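PDB 2HCF: hydrolase, haloacid dehalogenase-like family from Chlorobaculum tepidum, which binds magnesium and is probably a hydrolase of the haloacid dehalogenase superfamily. Local coordinates for residues T5-I11 against V111-T117; P170-I176 against L189-I194; V98-D103 against P131-F137. All blocks are in the same frame, centred on the assembly; numbering follows the deposited sequence. Where two conformers were deposited one is given.

Contact 1 (T5-I11 against V111-T117); sequences TLVLFDI and VLLGLLT. With MG (magnesium ion), chain B.
Phe-9 turns the edge of its ring to Leu-113: the methyl CD2 of Leu-113 lies in the ring plane, 3.5 Å from CE2 of Phe-9. The ring is set there by its first torsion (chi1 -83°), which puts CG beside the backbone N and opposite the carbonyl carbon. On the same face of the sheet Val-7 CG2 meets Val-111 CG1. Past the strand end, Ile-11 lays CG1 against CD2 of Leu-115. The other face carries Leu-6 and Leu-112, side by side and pointing the same way, with CD1 of Leu-6 4.0 Å from CD2 of Leu-112; farther along, Leu-8 and Leu-116 meet at an angle through their CD1 methyls. Gly-114 lies between these pairs, and CD2 of Leu-8 rests 3.8 Å from its CA, where a side chain on the glycine would collide. Helix 152-164 covers this face.

Five backbone bonds in parallel register hold the strands together, from Leu-112 N to Thr-5 O at 2.9 Å through to Leu-116 N to Phe-9 O. Past the last bond a water donates to Asp-10 OD1, accepts from Ile-11 N and is hydrogen-bonded to Thr-117 OG1 at 2.6 Å, so it joins the two strand ends; Asn-119 ND2 also bonds Thr-117 OG1. Asp-10 OD2 binds magnesium at 2.0 Å and is hydrogen-bonded to Thr-14 OG1; Asp-12 and Asp-178 complete the protein ligands, and Arg-149 forms a salt bridge to OD1. All this is consistent with the Rossmann-like HAD core, Asp-10 and Asp-12 belonging to its DxDx(T/V) motif.

Contact 2 (P170-I176 against L189-I194); sequences PSQIVII and LDARSI
Arg-192 reaches back past the start of strand 173-177 and grips the carbonyl of Ser-171 in the 3-10 segment 170-172, NE lying 2.7 Å from Ser-171 O with an N-H...O angle of 162°. The oxygen sits close to the guanidinium plane, while NE is tilted out of the carbonyl plane; NH2 adds a weak bond to the same atom. Over one face of the guanidinium comes the methyl CG2 of Val-174, 3.2 Å from NH2 of Arg-192 and displaced toward the rim. The chain bends at chi3 (-77°), which turns the flat group back over Val-174. Beyond the valine, its other methyl CG1 presses on CD1 of Ile-194 at 3.5 Å, tighter than usual carbon contact.

Backbone bonds set the register that brings these side chains together: Arg-192 N to Ile-173 O at 2.8 Å, then Ile-175 N to Arg-192 O and Ile-194 N to Ile-175 O, a parallel register in which Val-174 pairs with Arg-192. Just before the second strand, Ala-191 CB lies 3.8 Å from Ile-173 CG2 and also touches Ile-175 CD1, and Leu-189 crosses Ile-173 at about a right angle. Asp-190, with positive phi, is the C-prime residue of the Schellman motif that ends helix 180-187.

Farther out, Arg-192 NH2 also donates to Ile-228 O, a bond that ties the strand to helix 221-229. Were the arginine an alanine, Ser-171 O would probably lose its side-chain donors, the Val-174 methyl its cover and Ile-228 O its hydrogen bond. Strand 173-177, helix 180-187 and strand 192-196 form a beta-alpha-beta crossover, the repeating unit of a Rossmann-like sheet.

Contact 3 (V98-D103 against P131-F137); sequences VRELLD and PGIDHYF
Pro-131 O receives two nitrogens of Arg-99, NH2 at 3.0 Å and NH1 at 3.2 Å, in an end-on grip on one atom. The oxygen lies close to the guanidinium plane and both donors lie in the carbonyl plane, so the two flat groups are nearly coplanar. NH1 also makes a weak bond to Gly-132 O. A bend at chi3 (-49°) swings the guanidinium out from the helix to these carbonyls. Gly-132, with positive phi, is the C-prime residue of the Schellman motif closing helix 121-129, and Arg-99 therefore binds carbonyls just beyond that helix end.

Arg-99 NH1 has a third oxygen partner, a water that is also hydrogen-bonded to Tyr-136 OH at 2.6 Å and to His-135 NE2. Tyr-136 is held between two neighbours: CB of Leu-102 stands 3.7 Å above the ring centroid, only 3° off the normal, as a CH-pi contact, while CE1 of His-135 covers the opposite face. Leu-102 continues past the ring; its CD1 touches Tyr-136 CD2, and its CD2 approaches Phe-137 CZ at 3.7 Å. The same CD1 meets Ile-133 CD1 at 4.1 Å, a methyl that Val-98 CG1 reaches as well. Inward, Leu-102 and Phe-137 both pack on Phe-9 of strand 5-9.

A type I turn from Asp-134 to Phe-137 brings the two aromatic rings to the helix, and Arg-125 supports the turn through a salt bridge to Asp-134 OD1. The chemistry thus divides the contact in two: an apolar patch centred on Leu-102, and a polar margin where the positive charge of Arg-99 probably polarises the Pro-131 carbonyl and favours the bound water.

From the N terminus the chain first lays down strand 5-9, then runs through the helices 21-34, 50-59 and 65-86 to helix 98-106 and strand 111-116, where contact 1 closes a loop of 99 intervening residues. Contact 3 crosses it: its helix lies within that loop, but its partner 131-137 comes after strand 111-116, closing a loop of 27. Phe-137 packs on Leu-115, so the two contacts share a hydrophobic layer on the sheet face that carries Phe-9. Contact 2 follows in series, closing 12 residues round helix 180-187; its strand 173-177 lies beside strand 5-9, on the side away from strand 111-116, through probable hydrogen bonds of Leu-8 with Val-174 and Ile-176. Contacts 2 and 3 do not touch.

Contact 1 (T5-I11 against V111-T117)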
loop_
_atom_site.group_PDB
_atom_site.type_symbol
_atom_site.label_atom_id
_atom_site.label_comp_id
_atom_site.label_asym_id
_atom_site.label_seq_id
_atom_site.Cartn_x
_atom_site.Cartn_y
_atom_site.Cartn_z
ATOM N N THR A 5 1.155 -4.766 -19.581
ATOM C CA THR A 5 0.747 -5.182 -18.216
ATOM C C THR A 5 0.842 -4.061 -17.177
ATOM O O THR A 5 1.809 -3.302 -17.150
ATOM C CB THR A 5 1.589 -6.355 -17.747
ATOM O OG1 THR A 5 1.298 -7.476 -18.586
ATOM C CG2 THR A 5 1.270 -6.748 -16.303
ATOM N N LEU A 6 -0.193 -3.990 -16.341
ATOM C CA LEU A 6 -0.313 -3.023 -15.259
ATOM C C LEU A 6 -0.008 -3.763 -13.956
ATOM O O LEU A 6 -0.696 -4.730 -13.604
ATOM C CB LEU A 6 -1.732 -2.419 -15.218
ATOM C CG LEU A 6 -2.041 -1.504 -14.020
ATOM C CD1 LEU A 6 -1.079 -0.356 -13.982
ATOM C CD2 LEU A 6 -3.443 -0.961 -13.987
ATOM N N VAL A 7 1.031 -3.314 -13.261
ATOM C CA VAL A 7 1.447 -3.948 -12.039
ATOM C C VAL A 7 1.389 -2.962 -10.853
ATOM O O VAL A 7 2.137 -1.980 -10.803
ATOM C CB VAL A 7 2.882 -4.512 -12.177
ATOM C CG1 VAL A 7 3.208 -5.380 -10.977
ATOM C CG2 VAL A 7 3.018 -5.316 -13.463
ATOM N N LEU A 8 0.555 -3.298 -9.882
ATOM C CA LEU A 8 0.260 -2.430 -8.747
ATOM C C LEU A 8 0.757 -3.080 -7.453
ATOM O O LEU A 8 0.404 -4.208 -7.127
ATOM C CB LEU A 8 -1.248 -2.148 -8.694
ATOM C CG LEU A 8 -1.872 -1.475 -9.921
ATOM C CD1 LEU A 8 -3.378 -1.463 -9.779
ATOM C CD2 LEU A 8 -1.343 -0.069 -10.128
ATOM N N PHE A 9 1.575 -2.343 -6.720
ATOM C CA PHE A 9 2.250 -2.804 -5.508
ATOM C C PHE A 9 1.744 -2.052 -4.288
ATOM O O PHE A 9 1.661 -0.786 -4.284
ATOM C CB PHE A 9 3.745 -2.488 -5.583
ATOM C CG PHE A 9 4.574 -3.497 -6.359
ATOM C CD1 PHE A 9 5.113 -4.607 -5.714
ATOM C CD2 PHE A 9 4.903 -3.284 -7.702
ATOM C CE1 PHE A 9 5.902 -5.515 -6.407
ATOM C CE2 PHE A 9 5.679 -4.182 -8.392
ATOM C CZ PHE A 9 6.182 -5.304 -7.737
ATOM N N ASP A 10 1.413 -2.834 -3.267
ATOM C CA ASP A 10 1.331 -2.386 -1.869
ATOM C C ASP A 10 2.716 -2.014 -1.330
ATOM O O ASP A 10 3.694 -2.475 -1.864
ATOM C CB ASP A 10 0.757 -3.544 -1.069
ATOM C CG ASP A 10 0.604 -3.219 0.403
ATOM O OD1 ASP A 10 -0.168 -2.280 0.682
ATOM O OD2 ASP A 10 1.225 -3.924 1.248
ATOM N N ILE A 11 2.796 -1.156 -0.307
ATOM C CA ILE A 11 4.066 -0.752 0.307
ATOM C C ILE A 11 4.416 -1.616 1.551
ATOM O O ILE A 11 5.310 -2.488 1.482
ATOM C CB ILE A 11 4.050 0.752 0.636
ATOM C CG1 ILE A 11 3.741 1.558 -0.647
ATOM C CG2 ILE A 11 5.369 1.185 1.275
ATOM C CD1 ILE A 11 3.771 3.052 -0.467
ATOM N N VAL A 111 5.525 -2.714 -19.417
ATOM C CA VAL A 111 5.071 -2.711 -18.030
ATOM C C VAL A 111 4.820 -1.283 -17.551
ATOM O O VAL A 111 5.658 -0.405 -17.737
ATOM C CB VAL A 111 6.110 -3.363 -17.095
ATOM C CG1 VAL A 111 5.680 -3.263 -15.594
ATOM C CG2 VAL A 111 6.327 -4.797 -17.466
ATOM N N LEU A 112 3.661 -1.057 -16.931
ATOM C CA LEU A 112 3.443 0.192 -16.193
ATOM C C LEU A 112 3.408 -0.108 -14.698
ATOM O O LEU A 112 2.591 -0.895 -14.246
ATOM C CB LEU A 112 2.141 0.864 -16.600
ATOM C CG LEU A 112 1.779 2.090 -15.760
ATOM C CD1 LEU A 112 2.824 3.192 -15.874
ATOM C CD2 LEU A 112 0.423 2.583 -16.160
ATOM N N LEU A 113 4.276 0.518 -13.922
ATOM C CA LEU A 113 4.262 0.281 -12.462
ATOM C C LEU A 113 3.449 1.359 -11.758
ATOM O O LEU A 113 3.549 2.534 -12.110
ATOM C CB LEU A 113 5.659 0.276 -11.873
ATOM C CG LEU A 113 6.537 -0.965 -12.033
ATOM C CD1 LEU A 113 7.934 -0.556 -11.630
ATOM C CD2 LEU A 113 6.060 -2.089 -11.171
ATOM N N GLY A 114 2.634 0.945 -10.787
ATOM C CA GLY A 114 1.946 1.881 -9.906
ATOM C C GLY A 114 1.811 1.366 -8.465
ATOM O O GLY A 114 2.067 0.188 -8.172
ATOM N N LEU A 115 1.397 2.260 -7.568
ATOM C CA LEU A 115 1.210 1.932 -6.182
ATOM C C LEU A 115 -0.261 1.791 -5.945
ATOM O O LEU A 115 -1.031 2.549 -6.516
ATOM C CB LEU A 115 1.717 3.055 -5.319
ATOM C CG LEU A 115 3.241 3.228 -5.414
ATOM C CD1 LEU A 115 3.608 4.530 -4.832
ATOM C CD2 LEU A 115 3.963 2.096 -4.653
ATOM N N LEU A 116 -0.644 0.842 -5.102
ATOM C CA LEU A 116 -1.993 0.723 -4.584
ATOM C C LEU A 116 -1.821 0.409 -3.105
ATOM O O LEU A 116 -1.430 -0.728 -2.761
ATOM C CB LEU A 116 -2.768 -0.407 -5.272
ATOM C CG LEU A 116 -4.280 -0.329 -5.092
ATOM C CD1 LEU A 116 -4.998 -1.128 -6.145
ATOM C CD2 LEU A 116 -4.727 -0.803 -3.714
ATOM N N THR A 117 -2.045 1.430 -2.258
ATOM C CA THR A 117 -1.603 1.382 -0.877
ATOM C C THR A 117 -2.540 2.021 0.129
ATOM O O THR A 117 -3.323 2.910 -0.219
ATOM C CB THR A 117 -0.198 2.019 -0.792
ATOM O OG1 THR A 117 0.221 2.109 0.563
ATOM C CG2 THR A 117 -0.176 3.362 -1.472
HETATM MG MG MG B . 0.725 -4.374 3.172
HETATM O O HOH W 1 0.908 0.064 2.017
HETATM O O HOH W 2 0.126 -2.407 3.702
HETATM O O HOH W 3 0.665 -4.968 5.336
HETATM O O HOH W 4 -1.249 -4.545 2.571
#

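Contact 2 (P170-I176 against L189-I194)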
loop_
_atom_site.group_PDB
_atom_site.type_symbol
_atom_site.label_atom_id
_atom_site.label_comp_id
_atom_site.label_asym_id
_atom_site.label_seq_id
_atom_site.Cartn_x
_atom_site.Cartn_y
_atom_site.Cartn_z
ATOM N N PRO A 170 -8.574 -7.797 -17.517
ATOM C CA PRO A 170 -8.314 -8.392 -16.206
ATOM C C PRO A 170 -7.003 -9.193 -16.119
ATOM O O PRO A 170 -6.254 -9.029 -15.152
ATOM C CB PRO A 170 -9.534 -9.298 -15.994
ATOM C CG PRO A 170 -10.614 -8.630 -16.761
ATOM C CD PRO A 170 -9.933 -8.135 -17.994
ATOM N N SER A 171 -6.694 -10.000 -17.136
ATOM C CA SER A 171 -5.489 -10.826 -17.106
ATOM C C SER A 171 -4.239 -10.010 -17.268
ATOM O O SER A 171 -3.154 -10.537 -17.043
ATOM C CB SER A 171 -5.496 -11.863 -18.217
ATOM O OG SER A 171 -5.618 -11.248 -19.494
ATOM N N GLN A 172 -4.393 -8.760 -17.699
ATOM C CA GLN A 172 -3.261 -7.812 -17.813
ATOM C C GLN A 172 -3.020 -6.941 -16.566
ATOM O O GLN A 172 -2.136 -6.105 -16.558
ATOM C CB GLN A 172 -3.477 -6.898 -19.026
ATOM C CG GLN A 172 -3.324 -7.588 -20.350
ATOM C CD GLN A 172 -3.766 -6.716 -21.523
ATOM O OE1 GLN A 172 -4.602 -5.829 -21.384
ATOM N NE2 GLN A 172 -3.212 -6.988 -22.687
ATOM N N ILE A 173 -3.819 -7.133 -15.525
ATOM C CA ILE A 173 -3.695 -6.344 -14.309
ATOM C C ILE A 173 -3.226 -7.242 -13.164
ATOM O O ILE A 173 -3.821 -8.279 -12.895
ATOM C CB ILE A 173 -5.028 -5.685 -13.899
ATOM C CG1 ILE A 173 -5.614 -4.873 -15.072
ATOM C CG2 ILE A 173 -4.808 -4.796 -12.632
ATOM C CD1 ILE A 173 -7.111 -4.556 -14.906
ATOM N N VAL A 174 -2.156 -6.821 -12.505
ATOM C CA VAL A 174 -1.543 -7.595 -11.425
ATOM C C VAL A 174 -1.480 -6.727 -10.167
ATOM O O VAL A 174 -0.929 -5.612 -10.178
ATOM C CB VAL A 174 -0.124 -8.086 -11.823
ATOM C CG1 VAL A 174 0.522 -8.866 -10.696
ATOM C CG2 VAL A 174 -0.196 -8.932 -13.075
ATOM N N ILE A 175 -2.079 -7.242 -9.099
ATOM C CA ILE A 175 -2.110 -6.549 -7.838
ATOM C C ILE A 175 -1.360 -7.339 -6.783
ATOM O O ILE A 175 -1.689 -8.488 -6.507
ATOM C CB ILE A 175 -3.540 -6.270 -7.430
ATOM C CG1 ILE A 175 -4.049 -5.086 -8.253
ATOM C CG2 ILE A 175 -3.652 -5.926 -5.966
ATOM C CD1 ILE A 175 -5.542 -4.974 -8.330
ATOM N N ILE A 176 -0.347 -6.701 -6.199
ATOM C CA ILE A 176 0.596 -7.384 -5.315
ATOM C C ILE A 176 0.548 -6.826 -3.886
ATOM O O ILE A 176 0.693 -5.599 -3.673
ATOM C CB ILE A 176 2.038 -7.277 -5.873
ATOM C CG1 ILE A 176 2.106 -7.904 -7.267
ATOM C CG2 ILE A 176 3.049 -7.932 -4.932
ATOM C CD1 ILE A 176 3.295 -7.442 -8.111
ATOM N N LEU A 189 -11.499 -6.040 -9.943
ATOM C CA LEU A 189 -11.255 -5.936 -11.375
ATOM C C LEU A 189 -11.097 -7.289 -12.038
ATOM O O LEU A 189 -10.706 -7.347 -13.210
ATOM C CB LEU A 189 -9.970 -5.163 -11.590
ATOM C CG LEU A 189 -9.860 -3.749 -11.017
ATOM C CD1 LEU A 189 -8.489 -3.234 -11.403
ATOM C CD2 LEU A 189 -10.965 -2.833 -11.532
ATOM N N ASP A 190 -11.412 -8.357 -11.293
ATOM C CA ASP A 190 -11.025 -9.733 -11.650
ATOM C C ASP A 190 -9.541 -9.782 -12.036
ATOM O O ASP A 190 -9.138 -10.488 -12.965
ATOM C CB ASP A 190 -11.906 -10.296 -12.772
ATOM C CG ASP A 190 -11.715 -11.809 -12.982
ATOM O OD1 ASP A 190 -11.239 -12.494 -12.056
ATOM O OD2 ASP A 190 -12.050 -12.311 -14.079
ATOM N N ALA A 191 -8.720 -9.043 -11.298
ATOM C CA ALA A 191 -7.293 -8.958 -11.618
ATOM C C ALA A 191 -6.523 -10.160 -11.078
ATOM O O ALA A 191 -7.063 -10.954 -10.301
ATOM C CB ALA A 191 -6.721 -7.697 -11.070
ATOM N N ARG A 192 -5.274 -10.305 -11.521
ATOM C CA ARG A 192 -4.415 -11.368 -11.014
ATOM C C ARG A 192 -3.778 -10.886 -9.710
ATOM O O ARG A 192 -3.022 -9.908 -9.713
ATOM C CB ARG A 192 -3.326 -11.721 -12.046
ATOM C CG ARG A 192 -3.885 -12.349 -13.321
ATOM C CD ARG A 192 -2.820 -12.967 -14.214
ATOM N NE ARG A 192 -2.074 -11.956 -14.969
ATOM C CZ ARG A 192 -0.765 -11.742 -14.912
ATOM N NH1 ARG A 192 0.035 -12.427 -14.095
ATOM N NH2 ARG A 192 -0.254 -10.794 -15.683
ATOM N N SER A 193 -4.066 -11.567 -8.610
ATOM C CA SER A 193 -3.490 -11.244 -7.321
ATOM C C SER A 193 -2.260 -12.096 -7.108
ATOM O O SER A 193 -2.275 -13.298 -7.372
ATOM C CB SER A 193 -4.485 -11.421 -6.180
ATOM O OG SER A 193 -4.989 -12.726 -6.162
ATOM N N ILE A 194 -1.168 -11.445 -6.694
ATOM C CA ILE A 194 0.008 -12.154 -6.223
ATOM C C ILE A 194 0.208 -11.743 -4.765
ATOM O O ILE A 194 0.423 -10.573 -4.474
ATOM C CB ILE A 194 1.281 -11.818 -7.043
ATOM C CG1 ILE A 194 1.184 -12.302 -8.500
ATOM C CG2 ILE A 194 2.537 -12.400 -6.376
ATOM C CD1 ILE A 194 2.244 -11.607 -9.400
#

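Contact 3 (V98-D103 against P131-F137)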
loop_
_atom_site.group_PDB
_atom_site.type_symbol
_atom_site.label_atom_id
_atom_site.label_comp_id
_atom_site.label_asym_id
_atom_site.label_seq_id
_atom_site.Cartn_x
_atom_site.Cartn_y
_atom_site.Cartn_z
ATOM N N VAL A 98 13.515 -6.761 -3.412
ATOM C CA VAL A 98 12.620 -5.702 -3.885
ATOM C C VAL A 98 13.271 -4.783 -4.935
ATOM O O VAL A 98 12.682 -4.527 -5.981
ATOM C CB VAL A 98 12.097 -4.896 -2.693
ATOM C CG1 VAL A 98 11.514 -3.527 -3.135
ATOM C CG2 VAL A 98 11.103 -5.737 -1.930
ATOM N N ARG A 99 14.489 -4.304 -4.673
ATOM C CA ARG A 99 15.116 -3.371 -5.619
ATOM C C ARG A 99 15.384 -4.072 -6.961
ATOM O O ARG A 99 15.131 -3.519 -8.020
ATOM C CB ARG A 99 16.391 -2.734 -5.062
ATOM C CG ARG A 99 16.864 -1.524 -5.919
ATOM C CD ARG A 99 18.192 -0.914 -5.504
ATOM N NE ARG A 99 18.272 -0.647 -4.066
ATOM C CZ ARG A 99 17.830 0.460 -3.462
ATOM N NH1 ARG A 99 17.277 1.467 -4.148
ATOM N NH2 ARG A 99 17.952 0.565 -2.149
ATOM N N GLU A 100 15.856 -5.319 -6.882
ATOM C CA GLU A 100 16.114 -6.159 -8.045
ATOM C C GLU A 100 14.844 -6.357 -8.878
ATOM O O GLU A 100 14.885 -6.280 -10.095
ATOM C CB GLU A 100 16.658 -7.522 -7.611
ATOM C CG GLU A 100 18.022 -7.482 -6.895
ATOM C CD GLU A 100 17.961 -7.077 -5.406
ATOM O OE1 GLU A 100 16.855 -6.880 -4.823
ATOM O OE2 GLU A 100 19.055 -6.939 -4.814
ATOM N N LEU A 101 13.724 -6.563 -8.202
ATOM C CA LEU A 101 12.464 -6.832 -8.876
ATOM C C LEU A 101 11.949 -5.568 -9.576
ATOM O O LEU A 101 11.456 -5.611 -10.704
ATOM C CB LEU A 101 11.420 -7.326 -7.866
ATOM C CG LEU A 101 10.010 -7.601 -8.402
ATOM C CD1 LEU A 101 10.031 -8.620 -9.536
ATOM C CD2 LEU A 101 9.060 -8.051 -7.292
ATOM N N LEU A 102 12.045 -4.438 -8.885
ATOM C CA LEU A 102 11.576 -3.177 -9.421
ATOM C C LEU A 102 12.443 -2.746 -10.610
ATOM O O LEU A 102 11.916 -2.265 -11.592
ATOM C CB LEU A 102 11.540 -2.114 -8.323
ATOM C CG LEU A 102 10.468 -2.304 -7.237
ATOM C CD1 LEU A 102 10.478 -1.193 -6.227
ATOM C CD2 LEU A 102 9.079 -2.428 -7.813
ATOM N N ASP A 103 13.756 -2.947 -10.541
ATOM C CA ASP A 103 14.616 -2.723 -11.703
ATOM C C ASP A 103 14.210 -3.563 -12.915
ATOM O O ASP A 103 14.216 -3.060 -14.031
ATOM C CB ASP A 103 16.052 -3.102 -11.388
ATOM C CG ASP A 103 16.756 -2.073 -10.582
ATOM O OD1 ASP A 103 16.200 -0.958 -10.454
ATOM O OD2 ASP A 103 17.874 -2.375 -10.081
ATOM N N PRO A 131 14.677 4.659 1.325
ATOM C CA PRO A 131 15.551 3.702 0.635
ATOM C C PRO A 131 15.728 3.897 -0.892
ATOM O O PRO A 131 16.404 3.102 -1.543
ATOM C CB PRO A 131 14.874 2.359 0.940
ATOM C CG PRO A 131 13.471 2.701 1.002
ATOM C CD PRO A 131 13.372 4.062 1.613
ATOM N N GLY A 132 15.159 4.948 -1.464
ATOM C CA GLY A 132 15.422 5.283 -2.862
ATOM C C GLY A 132 14.751 4.403 -3.895
ATOM O O GLY A 132 15.380 4.061 -4.917
ATOM N N ILE A 133 13.495 4.021 -3.627
ATOM C CA ILE A 133 12.709 3.269 -4.588
ATOM C C ILE A 133 11.395 3.967 -4.967
ATOM O O ILE A 133 10.513 3.343 -5.532
ATOM C CB ILE A 133 12.378 1.811 -4.108
ATOM C CG1 ILE A 133 11.607 1.822 -2.802
ATOM C CG2 ILE A 133 13.652 0.989 -3.936
ATOM C CD1 ILE A 133 10.925 0.533 -2.556
ATOM N N ASP A 134 11.257 5.247 -4.645
ATOM C CA ASP A 134 10.038 6.000 -5.012
ATOM C C ASP A 134 9.991 6.264 -6.516
ATOM O O ASP A 134 8.908 6.281 -7.132
ATOM C CB ASP A 134 9.989 7.315 -4.223
ATOM C CG ASP A 134 8.796 8.193 -4.588
ATOM O OD1 ASP A 134 7.657 7.782 -4.321
ATOM O OD2 ASP A 134 8.993 9.298 -5.132
ATOM N N HIS A 135 11.171 6.513 -7.093
ATOM C CA HIS A 135 11.338 6.878 -8.508
ATOM C C HIS A 135 10.721 5.831 -9.483
ATOM O O HIS A 135 10.331 6.164 -10.618
ATOM C CB HIS A 135 12.829 7.157 -8.790
ATOM C CG HIS A 135 13.692 5.939 -8.690
ATOM N ND1 HIS A 135 13.854 5.065 -9.741
ATOM C CD2 HIS A 135 14.383 5.412 -7.649
ATOM C CE1 HIS A 135 14.612 4.054 -9.356
ATOM N NE2 HIS A 135 14.928 4.230 -8.083
ATOM N N TYR A 136 10.558 4.593 -9.032
ATOM C CA TYR A 136 9.954 3.560 -9.864
ATOM C C TYR A 136 8.442 3.749 -10.122
ATOM O O TYR A 136 7.883 3.126 -11.026
ATOM C CB TYR A 136 10.117 2.177 -9.217
ATOM C CG TYR A 136 11.521 1.684 -9.124
ATOM C CD1 TYR A 136 12.211 1.253 -10.260
ATOM C CD2 TYR A 136 12.182 1.649 -7.895
ATOM C CE1 TYR A 136 13.522 0.812 -10.159
ATOM C CE2 TYR A 136 13.474 1.200 -7.795
ATOM C CZ TYR A 136 14.137 0.782 -8.911
ATOM O OH TYR A 136 15.439 0.363 -8.772
ATOM N N PHE A 137 7.773 4.557 -9.319
ATOM C CA PHE A 137 6.308 4.580 -9.312
ATOM C C PHE A 137 5.721 5.935 -9.778
ATOM O O PHE A 137 5.606 6.879 -8.994
ATOM C CB PHE A 137 5.814 4.246 -7.923
ATOM C CG PHE A 137 6.236 2.888 -7.450
ATOM C CD1 PHE A 137 5.574 1.753 -7.897
ATOM C CD2 PHE A 137 7.296 2.745 -6.563
ATOM C CE1 PHE A 137 5.957 0.497 -7.463
ATOM C CE2 PHE A 137 7.695 1.498 -6.122
ATOM C CZ PHE A 137 7.009 0.360 -6.565
HETATM O O HOH W 5 16.666 1.899 -7.009
#